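Local coordinates for bromo domain-containing protein (Trypanosoma brucei brucei, PDB 5KO4), which probably recognises acetylated lysine through a bromodomain, the part of the protein present here, although its cellular role is unknown, at residues A[72-75]-A[76-80]. Sequence-based numbering, arbitrary orientation.
Sequences VVQN and CYDYN
Gln74 NE2 donates a hydrogen bond to Asp78 OD1, one helical turn on, over 2.9 Å. Asp78 OD1 lies close to the plane of the Gln74 amide, but the nitrogen comes to its syn side 32° out of the carboxylate plane. A bend at chi2 (59°) turns the amide forward along the helix, toward Asp78, and OE1 then lies at the edge of the Tyr77 ring, 3.6 Å from Tyr77 CD2, with amide and ring nearly perpendicular (79°). Tyr77 itself lies alongside Val73 and points the same way, its CZ 3.9 Å from Val73 CB. The carbonyl oxygen of Val73 sits over the centre of one ring face while also accepting the helical bond from Tyr77 N (3.0 Å). The other carboxylate oxygen, Asp78 OD2, takes a hydrogen bond from a water that also donates to Asn75 OD1. Cys76 O accepts hydrogen bonds from Asn80 N and Asn80 ND2, on opposite faces of its plane, tying that side chain to the helix. Asn80 probably corresponds to the acetyl-lysine-binding asparagine of bromodomains. In the bundle, Asn75 ND2 bonds to His43 O, Val72 packs on helix 47-55, and Tyr77 meets helix 85-104, its hydroxyl bonded to Glu94.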
loop_
_atom_site.group_PDB
_atom_site.type_symbol
_atom_site.label_atom_id
_atom_site.label_comp_id
_atom_site.label_asym_id
_atom_site.label_seq_id
_atom_site.Cartn_x
_atom_site.Cartn_y
_atom_site.Cartn_z
ATOM N N VAL A 72 -5.811 -11.921 6.802
ATOM C CA VAL A 72 -4.899 -10.868 6.342
ATOM C C VAL A 72 -4.736 -10.959 4.832
ATOM O O VAL A 72 -4.823 -9.951 4.114
ATOM C CB VAL A 72 -3.521 -10.979 7.022
ATOM C CG1 VAL A 72 -2.545 -9.953 6.456
ATOM C CG2 VAL A 72 -3.636 -10.818 8.528
ATOM N N VAL A 73 -4.489 -12.167 4.344
ATOM C CA VAL A 73 -4.217 -12.323 2.914
ATOM C C VAL A 73 -5.516 -12.204 2.092
ATOM O O VAL A 73 -5.493 -11.566 1.033
ATOM C CB VAL A 73 -3.418 -13.615 2.579
ATOM C CG1 VAL A 73 -2.076 -13.612 3.302
ATOM C CG2 VAL A 73 -4.196 -14.888 2.899
ATOM N N GLN A 74 -6.652 -12.726 2.584
ATOM C CA GLN A 74 -7.897 -12.558 1.847
ATOM C C GLN A 74 -8.305 -11.076 1.790
ATOM O O GLN A 74 -8.799 -10.614 0.758
ATOM C CB GLN A 74 -9.022 -13.393 2.439
ATOM C CG GLN A 74 -10.267 -13.452 1.540
ATOM C CD GLN A 74 -9.940 -14.029 0.182
ATOM O OE1 GLN A 74 -9.334 -15.110 0.064
ATOM N NE2 GLN A 74 -10.328 -13.336 -0.893
ATOM N N ASN A 75 -8.037 -10.307 2.855
ATOM C CA ASN A 75 -8.334 -8.873 2.802
ATOM C C ASN A 75 -7.486 -8.191 1.743
ATOM O O ASN A 75 -7.976 -7.315 1.031
ATOM C CB ASN A 75 -8.086 -8.214 4.156
ATOM C CG ASN A 75 -9.153 -8.505 5.167
ATOM O OD1 ASN A 75 -10.251 -8.977 4.841
ATOM N ND2 ASN A 75 -8.868 -8.186 6.425
ATOM N N CYS A 76 -6.244 -8.622 1.586
ATOM C CA CYS A 76 -5.401 -8.080 0.529
ATOM C C CYS A 76 -6.021 -8.358 -0.834
ATOM O O CYS A 76 -6.094 -7.459 -1.675
ATOM C CB CYS A 76 -4.000 -8.657 0.614
ATOM S SG CYS A 76 -2.906 -8.130 -0.729
ATOM N N TYR A 77 -6.474 -9.588 -1.059
ATOM C CA TYR A 77 -7.054 -9.912 -2.357
ATOM C C TYR A 77 -8.296 -9.099 -2.599
ATOM O O TYR A 77 -8.511 -8.634 -3.716
ATOM C CB TYR A 77 -7.369 -11.408 -2.486
ATOM C CG TYR A 77 -6.236 -12.353 -2.115
ATOM C CD1 TYR A 77 -4.906 -11.973 -2.258
ATOM C CD2 TYR A 77 -6.498 -13.576 -1.513
ATOM C CE1 TYR A 77 -3.865 -12.806 -1.838
ATOM C CE2 TYR A 77 -5.467 -14.411 -1.088
ATOM C CZ TYR A 77 -4.153 -14.003 -1.219
ATOM O OH TYR A 77 -3.122 -14.806 -0.784
ATOM N N ASP A 78 -9.112 -8.900 -1.581
ATOM C CA ASP A 78 -10.370 -8.186 -1.760
ATOM C C ASP A 78 -10.140 -6.691 -1.995
ATOM O O ASP A 78 -10.841 -6.103 -2.801
ATOM C CB ASP A 78 -11.271 -8.400 -0.543
ATOM C CG ASP A 78 -11.726 -9.849 -0.382
ATOM O OD1 ASP A 78 -11.409 -10.677 -1.267
ATOM O OD2 ASP A 78 -12.330 -10.163 0.657
ATOM N N TYR A 79 -9.165 -6.086 -1.329
ATOM C CA TYR A 79 -8.922 -4.657 -1.462
ATOM C C TYR A 79 -8.147 -4.333 -2.750
ATOM O O TYR A 79 -8.509 -3.413 -3.487
ATOM C CB TYR A 79 -8.147 -4.155 -0.233
ATOM C CG TYR A 79 -7.908 -2.665 -0.231
ATOM C CD1 TYR A 79 -8.912 -1.783 0.140
ATOM C CD2 TYR A 79 -6.658 -2.141 -0.534
ATOM C CE1 TYR A 79 -8.684 -0.413 0.195
ATOM C CE2 TYR A 79 -6.434 -0.775 -0.547
ATOM C CZ TYR A 79 -7.438 0.091 -0.152
ATOM O OH TYR A 79 -7.171 1.438 -0.151
ATOM N N ASN A 80 -7.064 -5.066 -3.008
ATOM C CA ASN A 80 -6.193 -4.792 -4.156
ATOM C C ASN A 80 -6.566 -5.567 -5.419
ATOM O O ASN A 80 -6.005 -5.300 -6.485
ATOM C CB ASN A 80 -4.772 -5.149 -3.782
ATOM C CG ASN A 80 -4.280 -4.339 -2.607
ATOM O OD1 ASN A 80 -4.082 -3.136 -2.721
ATOM N ND2 ASN A 80 -4.129 -4.971 -1.430
HETATM O O HOH W 1 -11.507 -10.809 3.179
#